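Side-chain contacts in filamentation induced by cAMP protein Fic (Desulfovibrio alaskensis, PDB 4RGL), which belongs to the Fic/DOC family and joins a mostly helical Fic domain to a C-terminal domain of the helix-turn-helix class: residues A[274-279]-A[284-289]; A[290-295]-A[300-305]. All coordinates share one frame; numbering follows the deposited sequence.

Overall arrangement
The C-terminal domain, of the helix-turn-helix clan, illustrates how a small fold can be closed in short steps along the chain. The helical path of 267-276 is left at G277, a loop leads through strand 281-282, and helix 283-290 folds back so that contact 1 closes the first loop. That helical path is left at G291, and contact 2 closes the turn before helix 295-308. The contacts run in series, neither nested nor crossed, centres about 11 Å apart. M287 links them: its O has a probable hydrogen bond to L292 N, and its CE packs on the backbone from S293 to R295. Contact 1 joins helices 267-276 and 283-290; contact 2 fastens the loop after the latter to helix 295-308.

Contact 1 of 2, residues A[274-279]-A[284-289]; sequences RAIGGG and NDLMQA
The end of L286 meets A275 and I276 in an entirely apolar contact, and one methyl serves both partners. CD2 of L286 lies 3.5 Å from CD1 of I276 and 3.8 Å from CB of A275, whereas the other branch, L286 CD1, meets I276 CD1 alone, at 3.8 Å. On the I276 side it is the CG1-CD1 arm that does the touching; it is set anti to the carbonyl carbon (chi1 -62°), and the two side chains meet at a slant. A289, one helical turn after L286, approaches A275 CB to CB at 4.2 Å on the more exposed margin, where the backbones also come nearest, with 6.4 Å between the CA atoms of A275 and A289. This is how two successive helices of the helix-turn-helix-class domain are joined: helix 267-276 lies against helix 283-290, which follows it after the short strand 281-282. L281 of that strand touches both I276 and L286. Further out, Y327 and L329 of strand 326-329 pack on I276, and F298 of helix 295-308 packs on L286, so both residues are buried. D285 faces elsewhere: its OD2 accepts a hydrogen bond from S282 N and forms a salt bridge with R326.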
ATOM      1  N   ARG A 274      17.867 -16.488  19.628  1.00107.63           N
ATOM      2  CA  ARG A 274      18.801 -16.599  18.501  1.00106.99           C
ATOM      3  C   ARG A 274      20.026 -17.458  18.876  1.00111.73           C
ATOM      4  O   ARG A 274      20.589 -18.138  18.011  1.00111.42           O
ATOM      5  CB  ARG A 274      19.256 -15.205  18.027  1.00106.09           C
ATOM      6  CG  ARG A 274      18.157 -14.396  17.335  1.00114.38           C
ATOM      7  CD  ARG A 274      18.705 -13.124  16.693  1.00123.68           C
ATOM      8  NE  ARG A 274      19.207 -12.175  17.690  1.00133.10           N
ATOM      9  CZ  ARG A 274      18.478 -11.189  18.206  1.00147.21           C
ATOM     10  NH1 ARG A 274      17.222 -11.005  17.811  1.00134.56           N
ATOM     11  NH2 ARG A 274      19.001 -10.374  19.112  1.00132.80           N
ATOM     12  N   ALA A 275      20.430 -17.433  20.173  1.00108.72           N
ATOM     13  CA  ALA A 275      21.583 -18.204  20.656  1.00109.40           C
ATOM     14  C   ALA A 275      21.289 -19.716  20.661  1.00112.64           C
ATOM     15  O   ALA A 275      22.177 -20.509  20.345  1.00113.36           O
ATOM     16  CB  ALA A 275      21.974 -17.744  22.049  1.00110.76           C
ATOM     17  N   ILE A 276      20.034 -20.114  21.010  1.00107.93           N
ATOM     18  CA  ILE A 276      19.629 -21.535  21.024  1.00108.42           C
ATOM     19  C   ILE A 276      19.624 -22.102  19.581  1.00110.92           C
ATOM     20  O   ILE A 276      20.303 -23.097  19.306  1.00111.68           O
ATOM     21  CB  ILE A 276      18.225 -21.719  21.709  1.00111.44           C
ATOM     22  CG1 ILE A 276      18.250 -21.271  23.206  1.00112.19           C
ATOM     23  CG2 ILE A 276      17.722 -23.183  21.565  1.00113.22           C
ATOM     24  CD1 ILE A 276      18.950 -22.273  24.187  1.00122.22           C
ATOM     25  N   GLY A 277      18.848 -21.471  18.695  1.00104.84           N
ATOM     26  CA  GLY A 277      18.702 -21.923  17.319  1.00104.00           C
ATOM     27  C   GLY A 277      17.990 -23.256  17.221  1.00108.41           C
ATOM     28  O   GLY A 277      16.903 -23.427  17.777  1.00108.50           O
ATOM     29  N   GLY A 278      18.637 -24.219  16.575  1.00105.13           N
ATOM     30  CA  GLY A 278      18.084 -25.559  16.412  1.00106.14           C
ATOM     31  C   GLY A 278      18.559 -26.548  17.459  1.00111.25           C
ATOM     32  O   GLY A 278      17.827 -27.474  17.823  1.00112.29           O
ATOM     33  N   GLY A 279      19.792 -26.356  17.937  1.00107.27           N
ATOM     34  CA  GLY A 279      20.419 -27.258  18.903  1.00108.16           C
ATOM     35  C   GLY A 279      19.925 -27.092  20.329  1.00109.37           C
ATOM     36  O   GLY A 279      19.081 -26.236  20.608  1.00107.34           O
ATOM     37  N   ASN A 284      25.711 -22.942  30.673  1.00 95.46           N
ATOM     38  CA  ASN A 284      27.074 -22.491  30.363  1.00 95.26           C
ATOM     39  C   ASN A 284      27.261 -22.251  28.852  1.00 98.47           C
ATOM     40  O   ASN A 284      28.103 -21.434  28.461  1.00 97.52           O
ATOM     41  CB  ASN A 284      28.100 -23.501  30.866  1.00 96.00           C
ATOM     42  CG  ASN A 284      28.190 -23.570  32.372  1.00111.93           C
ATOM     43  OD1 ASN A 284      27.992 -24.623  32.980  1.00107.79           O
ATOM     44  ND2 ASN A 284      28.458 -22.434  33.009  1.00100.63           N
ATOM     45  N   ASP A 285      26.484 -22.968  28.002  1.00 95.09           N
ATOM     46  CA  ASP A 285      26.531 -22.771  26.544  1.00 93.85           C
ATOM     47  C   ASP A 285      25.900 -21.434  26.170  1.00 95.84           C
ATOM     48  O   ASP A 285      26.413 -20.735  25.293  1.00 94.32           O
ATOM     49  CB  ASP A 285      25.819 -23.923  25.811  1.00 95.81           C
ATOM     50  CG  ASP A 285      26.525 -25.265  25.922  1.00106.06           C
ATOM     51  OD1 ASP A 285      27.775 -25.273  26.052  1.00106.97           O
ATOM     52  OD2 ASP A 285      25.852 -26.299  25.768  1.00112.32           O
ATOM     53  N   LEU A 286      24.801 -21.061  26.860  1.00 92.31           N
ATOM     54  CA  LEU A 286      24.145 -19.768  26.659  1.00 90.74           C
ATOM     55  C   LEU A 286      24.974 -18.644  27.277  1.00 94.92           C
ATOM     56  O   LEU A 286      25.149 -17.591  26.657  1.00 93.30           O
ATOM     57  CB  LEU A 286      22.734 -19.785  27.265  1.00 90.39           C
ATOM     58  CG  LEU A 286      21.690 -20.567  26.482  1.00 94.78           C
ATOM     59  CD1 LEU A 286      20.433 -20.781  27.315  1.00 95.11           C
ATOM     60  CD2 LEU A 286      21.354 -19.867  25.166  1.00 95.63           C
HETATM   61  N   MSE A 287      25.535 -18.891  28.484  1.00 92.79           N
HETATM   62  CA  MSE A 287      26.397 -17.934  29.183  1.00 92.90           C
HETATM   63  C   MSE A 287      27.567 -17.472  28.266  1.00 98.27           C
HETATM   64  O   MSE A 287      27.813 -16.270  28.138  1.00 97.75           O
HETATM   65  CB  MSE A 287      26.946 -18.568  30.472  1.00 96.52           C
HETATM   66  CG  MSE A 287      27.341 -17.560  31.523  1.00103.65           C
HETATM   67 SE   MSE A 287      25.925 -17.230  32.852  0.75111.04          SE
HETATM   68  CE  MSE A 287      26.775 -15.839  33.791  1.00108.45           C
ATOM     69  N   GLN A 288      28.239 -18.440  27.588  1.00 95.86           N
ATOM     70  CA  GLN A 288      29.359 -18.155  26.680  1.00 96.01           C
ATOM     71  C   GLN A 288      28.885 -17.411  25.413  1.00 99.75           C
ATOM     72  O   GLN A 288      29.562 -16.485  24.957  1.00 99.40           O
ATOM     73  CB  GLN A 288      30.080 -19.461  26.287  1.00 98.21           C
ATOM     74  CG  GLN A 288      31.059 -19.291  25.124  1.00102.77           C
ATOM     75  CD  GLN A 288      32.390 -19.932  25.389  1.00112.57           C
ATOM     76  OE1 GLN A 288      32.519 -20.865  26.190  1.00105.67           O
ATOM     77  NE2 GLN A 288      33.407 -19.468  24.692  1.00105.68           N
ATOM     78  N   ALA A 289      27.744 -17.844  24.831  1.00 95.88           N
ATOM     79  CA  ALA A 289      27.215 -17.267  23.592  1.00 94.40           C
ATOM     80  C   ALA A 289      26.730 -15.818  23.796  1.00 98.36           C
ATOM     81  O   ALA A 289      26.952 -14.969  22.931  1.00 96.99           O
ATOM     82  CB  ALA A 289      26.076 -18.123  23.064  1.00 94.42           C
TER

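Contact 2 of 2, residues A[290-295]-A[300-305]; sequences LGLSHR and NNYLNP
L290 and L292 hold the ring of Y302 in an apolar, partly CH-pi contact at the surface of the C-terminal domain, where the loop after helix 283-290 passes helix 295-308. L292 supplies the CH-pi part: its CD2 sits over one face, 3.8 Å from the ring centroid and 19° off the normal, displaced toward the rim on which CE1 lies 3.6 Å away. Its other methyl, CD1, lies by the phenol end, 4.0 Å from Y302 OH. L290 comes to the CD2 side of the ring, approaching obliquely, with its CD1 3.6 Å from Y302 CD2; these two side chains run past each other in opposite directions. The tyrosine bridges a wide backbone gap, since even the nearest CA atoms, those of L290 and Y302, are 9.4 Å apart. Its CA-CB bond points toward the loop, and CG, anti to the carbonyl carbon (chi1 -69°), carries the ring on to the two leucines' methyls. The loop is the turn between two successive helices of a helix-turn-helix-class domain: G291, with positive phi, is where the chain leaves the first helical path. H294 holds the N-cap position of the second, its side chain capping a backbone N just beyond the loop, and its ND1 is also hydrogen-bonded to T297 OG1. F298 of helix 295-308 packs against both leucines. Helix 267-276 meets the cluster, A271 touching L290 while Q268 and L272 touch Y302.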
ATOM      1  N   LEU A 290      26.068 -15.541  24.938  1.00 96.40           N
ATOM      2  CA  LEU A 290      25.501 -14.211  25.216  1.00 95.91           C
ATOM      3  C   LEU A 290      26.577 -13.224  25.766  1.00 99.89           C
ATOM      4  O   LEU A 290      26.313 -12.023  25.877  1.00 98.98           O
ATOM      5  CB  LEU A 290      24.328 -14.325  26.217  1.00 96.08           C
ATOM      6  CG  LEU A 290      23.112 -15.148  25.737  1.00100.57           C
ATOM      7  CD1 LEU A 290      22.156 -15.435  26.883  1.00101.21           C
ATOM      8  CD2 LEU A 290      22.393 -14.453  24.594  1.00101.72           C
ATOM      9  N   GLY A 291      27.768 -13.743  26.071  1.00 97.00           N
ATOM     10  CA  GLY A 291      28.867 -12.936  26.599  1.00 97.64           C
ATOM     11  C   GLY A 291      28.613 -12.429  28.002  1.00101.31           C
ATOM     12  O   GLY A 291      29.040 -11.326  28.357  1.00100.52           O
ATOM     13  N   LEU A 292      27.910 -13.229  28.812  1.00 98.82           N
ATOM     14  CA  LEU A 292      27.569 -12.867  30.182  1.00 99.91           C
ATOM     15  C   LEU A 292      28.627 -13.372  31.163  1.00107.01           C
ATOM     16  O   LEU A 292      29.385 -14.291  30.838  1.00107.30           O
ATOM     17  CB  LEU A 292      26.185 -13.439  30.549  1.00 99.41           C
ATOM     18  CG  LEU A 292      24.954 -12.530  30.257  1.00102.77           C
ATOM     19  CD1 LEU A 292      25.035 -11.894  28.875  1.00101.57           C
ATOM     20  CD2 LEU A 292      23.671 -13.297  30.403  1.00104.45           C
ATOM     21  N   SER A 293      28.705 -12.747  32.351  1.00105.90           N
ATOM     22  CA  SER A 293      29.664 -13.145  33.387  1.00108.26           C
ATOM     23  C   SER A 293      29.008 -13.120  34.780  1.00113.59           C
ATOM     24  O   SER A 293      29.610 -13.580  35.752  1.00114.98           O
ATOM     25  CB  SER A 293      30.890 -12.234  33.364  1.00113.73           C
ATOM     26  OG  SER A 293      30.533 -10.881  33.597  1.00125.15           O
ATOM     27  N   HIS A 294      27.767 -12.590  34.871  1.00109.44           N
ATOM     28  CA  HIS A 294      27.024 -12.537  36.131  1.00109.91           C
ATOM     29  C   HIS A 294      25.830 -13.503  36.070  1.00113.36           C
ATOM     30  O   HIS A 294      24.910 -13.303  35.266  1.00111.95           O
ATOM     31  CB  HIS A 294      26.559 -11.096  36.426  1.00110.52           C
ATOM     32  CG  HIS A 294      26.052 -10.898  37.822  1.00114.98           C
ATOM     33  ND1 HIS A 294      24.699 -10.846  38.098  1.00116.17           N
ATOM     34  CD2 HIS A 294      26.739 -10.746  38.978  1.00118.39           C
ATOM     35  CE1 HIS A 294      24.605 -10.631  39.399  1.00116.99           C
ATOM     36  NE2 HIS A 294      25.806 -10.590  39.975  1.00118.69           N
ATOM     37  N   ARG A 295      25.907 -14.613  36.841  1.00110.32           N
ATOM     38  CA  ARG A 295      24.917 -15.698  36.795  1.00109.58           C
ATOM     39  C   ARG A 295      23.486 -15.209  37.186  1.00113.68           C
ATOM     40  O   ARG A 295      22.543 -15.456  36.427  1.00112.04           O
ATOM     41  CB  ARG A 295      25.346 -16.860  37.692  1.00109.91           C
ATOM     42  CG  ARG A 295      26.482 -17.679  37.103  1.00113.48           C
ATOM     43  CD  ARG A 295      27.087 -18.617  38.116  1.00114.97           C
ATOM     44  NE  ARG A 295      27.825 -17.894  39.148  1.00116.52           N
ATOM     45  CZ  ARG A 295      28.601 -18.482  40.049  1.00129.60           C
ATOM     46  NH1 ARG A 295      28.773 -19.799  40.028  1.00114.96           N
ATOM     47  NH2 ARG A 295      29.248 -17.757  40.951  1.00118.38           N
ATOM     48  N   ASN A 300      17.755 -14.345  35.848  1.00113.09           N
ATOM     49  CA  ASN A 300      16.637 -13.417  36.079  1.00112.97           C
ATOM     50  C   ASN A 300      16.229 -12.634  34.803  1.00116.13           C
ATOM     51  O   ASN A 300      15.048 -12.306  34.649  1.00115.43           O
ATOM     52  CB  ASN A 300      16.989 -12.417  37.195  1.00112.95           C
ATOM     53  CG  ASN A 300      17.286 -13.061  38.532  1.00129.55           C
ATOM     54  OD1 ASN A 300      16.760 -14.130  38.871  1.00126.48           O
ATOM     55  ND2 ASN A 300      18.088 -12.389  39.346  1.00118.39           N
ATOM     56  N   ASN A 301      17.214 -12.245  33.952  1.00112.28           N
ATOM     57  CA  ASN A 301      16.934 -11.361  32.807  1.00110.91           C
ATOM     58  C   ASN A 301      16.902 -12.124  31.467  1.00114.26           C
ATOM     59  O   ASN A 301      16.475 -11.557  30.458  1.00113.08           O
ATOM     60  CB  ASN A 301      17.981 -10.229  32.725  1.00111.40           C
ATOM     61  CG  ASN A 301      18.046  -9.346  33.958  1.00135.73           C
ATOM     62  OD1 ASN A 301      17.232  -9.458  34.889  1.00130.48           O
ATOM     63  ND2 ASN A 301      19.006  -8.429  33.978  1.00127.30           N
ATOM     64  N   TYR A 302      17.373 -13.384  31.443  1.00111.10           N
ATOM     65  CA  TYR A 302      17.465 -14.124  30.183  1.00109.76           C
ATOM     66  C   TYR A 302      16.719 -15.479  30.251  1.00114.36           C
ATOM     67  O   TYR A 302      15.767 -15.688  29.497  1.00113.05           O
ATOM     68  CB  TYR A 302      18.947 -14.356  29.797  1.00110.56           C
ATOM     69  CG  TYR A 302      19.678 -13.091  29.390  1.00111.11           C
ATOM     70  CD1 TYR A 302      20.165 -12.204  30.348  1.00113.69           C
ATOM     71  CD2 TYR A 302      19.974 -12.833  28.057  1.00110.53           C
ATOM     72  CE1 TYR A 302      20.838 -11.039  29.980  1.00113.76           C
ATOM     73  CE2 TYR A 302      20.673 -11.686  27.678  1.00110.83           C
ATOM     74  CZ  TYR A 302      21.108 -10.794  28.644  1.00118.39           C
ATOM     75  OH  TYR A 302      21.779  -9.654  28.275  1.00119.25           O
ATOM     76  N   LEU A 303      17.182 -16.405  31.122  1.00112.51           N
ATOM     77  CA  LEU A 303      16.682 -17.781  31.146  1.00113.21           C
ATOM     78  C   LEU A 303      15.218 -17.862  31.667  1.00118.85           C
ATOM     79  O   LEU A 303      14.374 -18.458  30.996  1.00117.99           O
ATOM     80  CB  LEU A 303      17.600 -18.673  32.003  1.00114.56           C
ATOM     81  CG  LEU A 303      17.405 -20.196  31.838  1.00119.89           C
ATOM     82  CD1 LEU A 303      17.545 -20.618  30.376  1.00119.02           C
ATOM     83  CD2 LEU A 303      18.388 -20.957  32.682  1.00123.92           C
ATOM     84  N   ASN A 304      14.929 -17.284  32.872  1.00117.33           N
ATOM     85  CA  ASN A 304      13.571 -17.334  33.458  1.00118.19           C
ATOM     86  C   ASN A 304      12.525 -16.561  32.579  1.00122.53           C
ATOM     87  O   ASN A 304      11.440 -17.093  32.334  1.00122.26           O
ATOM     88  CB  ASN A 304      13.563 -16.785  34.894  1.00118.95           C
ATOM     89  CG  ASN A 304      14.220 -17.703  35.907  1.00138.65           C
ATOM     90  OD1 ASN A 304      14.262 -18.930  35.743  1.00132.06           O
ATOM     91  ND2 ASN A 304      14.655 -17.136  37.024  1.00130.30           N
ATOM     92  N   PRO A 305      12.834 -15.320  32.072  1.00119.30           N
ATOM     93  CA  PRO A 305      11.836 -14.602  31.246  1.00118.41           C
ATOM     94  C   PRO A 305      11.428 -15.400  29.997  1.00122.11           C
ATOM     95  O   PRO A 305      10.242 -15.453  29.664  1.00121.68           O
ATOM     96  CB  PRO A 305      12.559 -13.304  30.861  1.00119.22           C
ATOM     97  CG  PRO A 305      13.606 -13.133  31.888  1.00124.53           C
ATOM     98  CD  PRO A 305      14.050 -14.504  32.273  1.00120.86           C
TER